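Local coordinates for protein ORF73 (PDB 2YQ1) that probably binds DNA through this C-terminal domain of a gammaherpesvirus latency-associated nuclear antigen, which pairs as a dimer, at residues V73-V78 with Y94-F99; S49-S54 with G126-A131. All coordinates share one frame; numbering follows the deposited sequence.

Contact 1 of 2, residues V73-V78 with Y94-F99; sequences VLSTPV and YYLLSF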
loop_
_atom_site.group_PDB
_atom_site.type_symbol
_atom_site.label_atom_id
_atom_site.label_comp_id
_atom_site.label_asym_id
_atom_site.label_seq_id
_atom_site.Cartn_x
_atom_site.Cartn_y
_atom_site.Cartn_z
ATOM N N VAL C 73 -6.418 1.958 14.586
ATOM C CA VAL C 73 -6.395 1.738 13.146
ATOM C C VAL C 73 -5.994 2.996 12.379
ATOM O O VAL C 73 -6.617 4.048 12.502
ATOM C CB VAL C 73 -7.718 1.135 12.603
ATOM C CG1 VAL C 73 -8.917 1.987 12.988
ATOM C CG2 VAL C 73 -7.629 0.960 11.095
ATOM N N LEU C 74 -4.916 2.879 11.613
ATOM C CA LEU C 74 -4.373 4.008 10.877
ATOM C C LEU C 74 -4.485 3.760 9.379
ATOM O O LEU C 74 -4.013 2.738 8.871
ATOM C CB LEU C 74 -2.916 4.233 11.269
ATOM C CG LEU C 74 -2.604 4.213 12.764
ATOM C CD1 LEU C 74 -1.112 4.380 12.998
ATOM C CD2 LEU C 74 -3.394 5.285 13.483
ATOM N N SER C 75 -5.098 4.700 8.670
ATOM C CA SER C 75 -5.297 4.549 7.235
ATOM C C SER C 75 -4.477 5.523 6.398
ATOM O O SER C 75 -4.420 6.718 6.688
ATOM C CB SER C 75 -6.781 4.657 6.878
ATOM O OG SER C 75 -7.514 3.577 7.430
ATOM N N THR C 76 -3.835 4.990 5.364
ATOM C CA THR C 76 -3.147 5.808 4.378
ATOM C C THR C 76 -4.158 6.655 3.618
ATOM O O THR C 76 -5.346 6.328 3.585
ATOM C CB THR C 76 -2.400 4.930 3.348
ATOM O OG1 THR C 76 -3.349 4.201 2.565
ATOM C CG2 THR C 76 -1.464 3.950 4.034
ATOM N N PRO C 77 -3.692 7.746 2.992
ATOM C CA PRO C 77 -4.582 8.397 2.031
ATOM C C PRO C 77 -4.788 7.494 0.823
ATOM O O PRO C 77 -4.119 6.464 0.683
ATOM C CB PRO C 77 -3.800 9.649 1.624
ATOM C CG PRO C 77 -2.382 9.333 1.918
ATOM C CD PRO C 77 -2.406 8.450 3.128
ATOM N N VAL C 78 -5.691 7.891 -0.062
ATOM C CA VAL C 78 -6.001 7.073 -1.221
ATOM C C VAL C 78 -4.926 7.197 -2.289
ATOM O O VAL C 78 -4.556 8.295 -2.688
ATOM C CB VAL C 78 -7.368 7.427 -1.830
ATOM C CG1 VAL C 78 -7.764 6.379 -2.854
ATOM C CG2 VAL C 78 -8.427 7.537 -0.745
ATOM N N TYR C 94 -8.248 2.130 -7.325
ATOM C CA TYR C 94 -7.727 2.929 -6.228
ATOM C C TYR C 94 -7.678 2.083 -4.963
ATOM O O TYR C 94 -8.392 1.087 -4.852
ATOM C CB TYR C 94 -8.575 4.191 -6.038
ATOM C CG TYR C 94 -8.626 5.050 -7.283
ATOM C CD1 TYR C 94 -9.554 4.797 -8.288
ATOM C CD2 TYR C 94 -7.730 6.097 -7.468
ATOM C CE1 TYR C 94 -9.594 5.567 -9.434
ATOM C CE2 TYR C 94 -7.765 6.877 -8.611
ATOM C CZ TYR C 94 -8.698 6.608 -9.591
ATOM O OH TYR C 94 -8.736 7.380 -10.731
ATOM N N TYR C 95 -6.840 2.468 -4.009
ATOM C CA TYR C 95 -6.707 1.678 -2.790
ATOM C C TYR C 95 -6.217 2.520 -1.623
ATOM O O TYR C 95 -5.637 3.593 -1.807
ATOM C CB TYR C 95 -5.751 0.496 -3.001
ATOM C CG TYR C 95 -4.305 0.877 -2.782
ATOM C CD1 TYR C 95 -3.561 1.458 -3.800
ATOM C CD2 TYR C 95 -3.683 0.660 -1.555
ATOM C CE1 TYR C 95 -2.245 1.821 -3.602
ATOM C CE2 TYR C 95 -2.367 1.023 -1.351
ATOM C CZ TYR C 95 -1.653 1.599 -2.380
ATOM O OH TYR C 95 -0.341 1.958 -2.185
ATOM N N LEU C 96 -6.427 2.003 -0.420
ATOM C CA LEU C 96 -5.750 2.522 0.757
ATOM C C LEU C 96 -5.415 1.365 1.685
ATOM O O LEU C 96 -5.942 0.263 1.524
ATOM C CB LEU C 96 -6.594 3.592 1.466
ATOM C CG LEU C 96 -8.002 3.285 1.988
ATOM C CD1 LEU C 96 -8.002 2.494 3.296
ATOM C CD2 LEU C 96 -8.769 4.589 2.171
ATOM N N LEU C 97 -4.541 1.615 2.652
ATOM C CA LEU C 97 -4.195 0.600 3.632
ATOM C C LEU C 97 -4.667 1.052 5.004
ATOM O O LEU C 97 -4.377 2.165 5.436
ATOM C CB LEU C 97 -2.682 0.383 3.658
ATOM C CG LEU C 97 -2.102 -0.127 2.340
ATOM C CD1 LEU C 97 -0.585 -0.128 2.372
ATOM C CD2 LEU C 97 -2.636 -1.518 2.069
ATOM N N SER C 98 -5.410 0.182 5.678
ATOM C CA SER C 98 -5.800 0.428 7.054
ATOM C C SER C 98 -4.996 -0.496 7.949
ATOM O O SER C 98 -5.285 -1.688 8.031
ATOM C CB SER C 98 -7.289 0.164 7.242
ATOM O OG SER C 98 -8.064 1.000 6.404
ATOM N N PHE C 99 -4.005 0.064 8.636
ATOM C CA PHE C 99 -3.110 -0.724 9.473
ATOM C C PHE C 99 -3.714 -1.015 10.844
ATOM O O PHE C 99 -4.345 -0.151 11.460
ATOM C CB PHE C 99 -1.767 -0.008 9.641
ATOM C CG PHE C 99 -1.064 0.276 8.343
ATOM C CD1 PHE C 99 -0.272 -0.690 7.742
ATOM C CD2 PHE C 99 -1.203 1.505 7.718
ATOM C CE1 PHE C 99 0.376 -0.433 6.541
ATOM C CE2 PHE C 99 -0.562 1.768 6.522
ATOM C CZ PHE C 99 0.228 0.798 5.930
#
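Thr-76 grips Leu-97 through both its backbone and its side chain. Its amide N donates to Leu-97 O at 2.9 Å, in the carbonyl plane, while Leu-97 N sends an almost straight bond (172°) to Thr-76 OG1, 2.8 Å away. The hydroxyl thus takes the place a backbone carbonyl would fill in an unbroken ladder. It can do so because chi1 (67°) sets OG1 between the backbone N and the carbonyl carbon, facing the neighbouring strand; the hydroxyl's own proton goes to Pro-77 O, on the next residue of its own segment. The same rotation brings CG2 up against the edge of the Phe-99 ring, 3.4 Å from CE2, with the two side chains roughly at right angles. Leu-74 O approaches that edge too, 3.3 Å from Phe-99 CD2, while accepting the Phe-99 amide.

On the other side of the sheet Ser-98 OG donates to Ser-75 OG at 2.8 Å. Ser-75 OG is bonded in addition to the carbonyl O of Ile-68, so this buried hydroxyl pair passes its hydrogen bonding on to the backbone. Beyond Pro-77, Val-78 adds apolar contacts: its CG1 lies 3.9 Å from Tyr-94 CB, and its other methyl, CG2, faces Leu-96 CD2, before Ser-79 resumes backbone bonding with Tyr-95.

One shell out, His-65 ND1 bonds the Thr-76 carbonyl that the hydroxyl has replaced, and Gln-69 NE2 bonds Ser-75 O. Phe-135 meets the Phe-99 ring edge-to-face, and Pro-82 of the second subunit packs on it as well. The arrangement is an outer pair of antiparallel strands, the first broken after two regular bridges, in the sheet of the LANA DNA-binding domain, whose dimer resembles the beta-barrel dimers of EBNA1 and papillomavirus E2.

Contact 2 of 2, residues S49-S54 with G126-A131; sequences SAVMFS and GTIVKA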
loop_
_atom_site.group_PDB
_atom_site.type_symbol
_atom_site.label_atom_id
_atom_site.label_comp_id
_atom_site.label_asym_id
_atom_site.label_seq_id
_atom_site.Cartn_x
_atom_site.Cartn_y
_atom_site.Cartn_z
ATOM N N SER C 49 -0.351 -6.033 10.740
ATOM C CA SER C 49 -1.379 -6.366 9.767
ATOM C C SER C 49 -2.057 -5.129 9.203
ATOM O O SER C 49 -1.884 -4.023 9.709
ATOM C CB SER C 49 -2.430 -7.271 10.408
ATOM O OG SER C 49 -1.845 -8.472 10.876
ATOM N N ALA C 50 -2.823 -5.335 8.140
ATOM C CA ALA C 50 -3.594 -4.267 7.529
ATOM C C ALA C 50 -4.697 -4.843 6.659
ATOM O O ALA C 50 -4.659 -6.012 6.279
ATOM C CB ALA C 50 -2.691 -3.361 6.705
ATOM N N VAL C 51 -5.683 -4.015 6.346
ATOM C CA VAL C 51 -6.639 -4.355 5.311
ATOM C C VAL C 51 -6.440 -3.362 4.185
ATOM O O VAL C 51 -6.471 -2.151 4.409
ATOM C CB VAL C 51 -8.096 -4.233 5.799
ATOM C CG1 VAL C 51 -9.058 -4.627 4.672
ATOM C CG2 VAL C 51 -8.332 -5.093 7.031
ATOM N N MET C 52 -6.213 -3.866 2.980
ATOM C CA MET C 52 -6.216 -3.008 1.809
ATOM C C MET C 52 -7.635 -2.884 1.279
ATOM O O MET C 52 -8.225 -3.863 0.830
ATOM C CB MET C 52 -5.293 -3.553 0.719
ATOM C CG MET C 52 -5.403 -2.797 -0.605
ATOM S SD MET C 52 -4.351 -3.476 -1.907
ATOM C CE MET C 52 -2.727 -2.996 -1.316
ATOM N N PHE C 53 -8.179 -1.675 1.334
ATOM C CA PHE C 53 -9.485 -1.415 0.742
ATOM C C PHE C 53 -9.310 -0.843 -0.654
ATOM O O PHE C 53 -8.617 0.150 -0.842
ATOM C CB PHE C 53 -10.292 -0.463 1.622
ATOM C CG PHE C 53 -10.677 -1.052 2.945
ATOM C CD1 PHE C 53 -11.706 -1.981 3.030
ATOM C CD2 PHE C 53 -9.995 -0.704 4.100
ATOM C CE1 PHE C 53 -12.055 -2.538 4.248
ATOM C CE2 PHE C 53 -10.342 -1.258 5.320
ATOM C CZ PHE C 53 -11.374 -2.174 5.394
ATOM N N SER C 54 -9.943 -1.475 -1.632
ATOM C CA SER C 54 -9.779 -1.069 -3.022
ATOM C C SER C 54 -11.116 -0.869 -3.711
ATOM O O SER C 54 -12.108 -1.506 -3.363
ATOM C CB SER C 54 -8.950 -2.102 -3.789
ATOM O OG SER C 54 -9.486 -3.401 -3.617
ATOM N N GLY C 126 -11.973 -5.669 -0.009
ATOM C CA GLY C 126 -11.027 -5.666 1.086
ATOM C C GLY C 126 -10.044 -6.804 0.950
ATOM O O GLY C 126 -10.416 -7.906 0.556
ATOM N N THR C 127 -8.783 -6.542 1.266
ATOM C CA THR C 127 -7.768 -7.582 1.190
ATOM C C THR C 127 -6.907 -7.568 2.440
ATOM O O THR C 127 -6.223 -6.585 2.708
ATOM C CB THR C 127 -6.853 -7.370 -0.018
ATOM O OG1 THR C 127 -7.644 -7.263 -1.207
ATOM C CG2 THR C 127 -5.866 -8.525 -0.142
ATOM N N ILE C 128 -6.944 -8.660 3.202
ATOM C CA ILE C 128 -6.105 -8.788 4.379
ATOM C C ILE C 128 -4.655 -8.862 3.947
ATOM O O ILE C 128 -4.268 -9.643 3.062
ATOM C CB ILE C 128 -6.446 -10.052 5.166
ATOM C CG1 ILE C 128 -7.907 -10.013 5.629
ATOM C CG2 ILE C 128 -5.484 -10.216 6.338
ATOM C CD1 ILE C 128 -8.253 -8.831 6.516
ATOM N N VAL C 129 -3.851 -8.034 4.600
ATOM C CA VAL C 129 -2.426 -7.971 4.333
ATOM C C VAL C 129 -1.611 -8.140 5.614
ATOM O O VAL C 129 -2.051 -7.745 6.691
ATOM C CB VAL C 129 -2.061 -6.633 3.620
ATOM C CG1 VAL C 129 -0.609 -6.539 3.349
ATOM C CG2 VAL C 129 -2.908 -6.453 2.331
ATOM N N LYS C 130 -0.415 -8.706 5.496
ATOM C CA LYS C 130 0.425 -8.980 6.653
ATOM C C LYS C 130 1.874 -8.596 6.348
ATOM O O LYS C 130 2.359 -8.793 5.229
ATOM C CB LYS C 130 0.307 -10.461 7.009
ATOM C CG LYS C 130 1.375 -11.024 7.905
ATOM C CD LYS C 130 1.060 -12.484 8.192
ATOM C CE LYS C 130 2.225 -13.207 8.850
ATOM N NZ LYS C 130 1.806 -14.519 9.428
ATOM N N ALA C 131 2.555 -8.037 7.343
ATOM C CA ALA C 131 3.948 -7.633 7.204
ATOM C C ALA C 131 4.855 -8.397 8.164
ATOM O O ALA C 131 4.421 -8.844 9.228
ATOM C CB ALA C 131 4.089 -6.136 7.428
HETATM O O HOH W 1 -2.534 -10.101 8.511
#
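Val-51 lays its CG2 methyl against the end of Ile-128, 3.8 Å from CD1, on the helix side of the four-stranded antiparallel sheet in this LANA-type DNA-binding domain. Ile-128 is folded back at both torsions (chi1 -60°, chi2 -59°), which swings CD1 toward the neighbouring strand rather than away from it. The other methyl of Val-51, CG1, sits over one face of the Phe-53 ring, displaced toward its rim, and Gly-126 CA lies 4.2 Å from Phe-53 CD1. Helix 103-120 closes this layer, with Leu-109 on Val-51 and Val-113 on Phe-53.

Ala-50, Met-52, Thr-127 and Val-129 share the other face. There Met-52, Thr-127 and Val-129 meet Pro-136, Tyr-134 and Val-129 of the second subunit, respectively, while Ala-50 packs on Phe-135 of its own chain. Met-52 CB touches Val-129 CG2 at 4.1 Å, while the thioether end leads away to Tyr-95 and Leu-97. Ile-128 and Lys-130 pair with a strand of the second subunit, carrying the sheet across the dimer interface.

The backbone is held by two hydrogen-bonded pairs, Ala-50 with Val-129 and Met-52 with Thr-127; Met-52 N reaches Thr-127 O at 2.7 Å. At the far end Val-129 O takes two donors: Ala-50 N at 2.9 Å, and a water at 3.0 Å that also hydrogen-bonds to Ser-49 OG.

Overall arrangement
Both contacts belong to one antiparallel sheet, and strands 94-99 and 49-54 are its inner neighbours: Ser-98 N reaches Val-51 O, and Leu-96 N reaches Phe-53 O, each at 2.9 Å. Contact 1 lies nearer the centre of the chain and is nested in the loop closed by contact 2. Each includes an outermost strand of the subunit's own sheet. In contact 1 serine and threonine hydroxyls take part in an interrupted ladder; in contact 2 regular backbone pairing does the work, with mostly aliphatic side chains on its two faces. Both are largely buried, but contact 2 reaches the surface at Lys-130. Both touch the second subunit, but contact 2 extends its sheet into that chain.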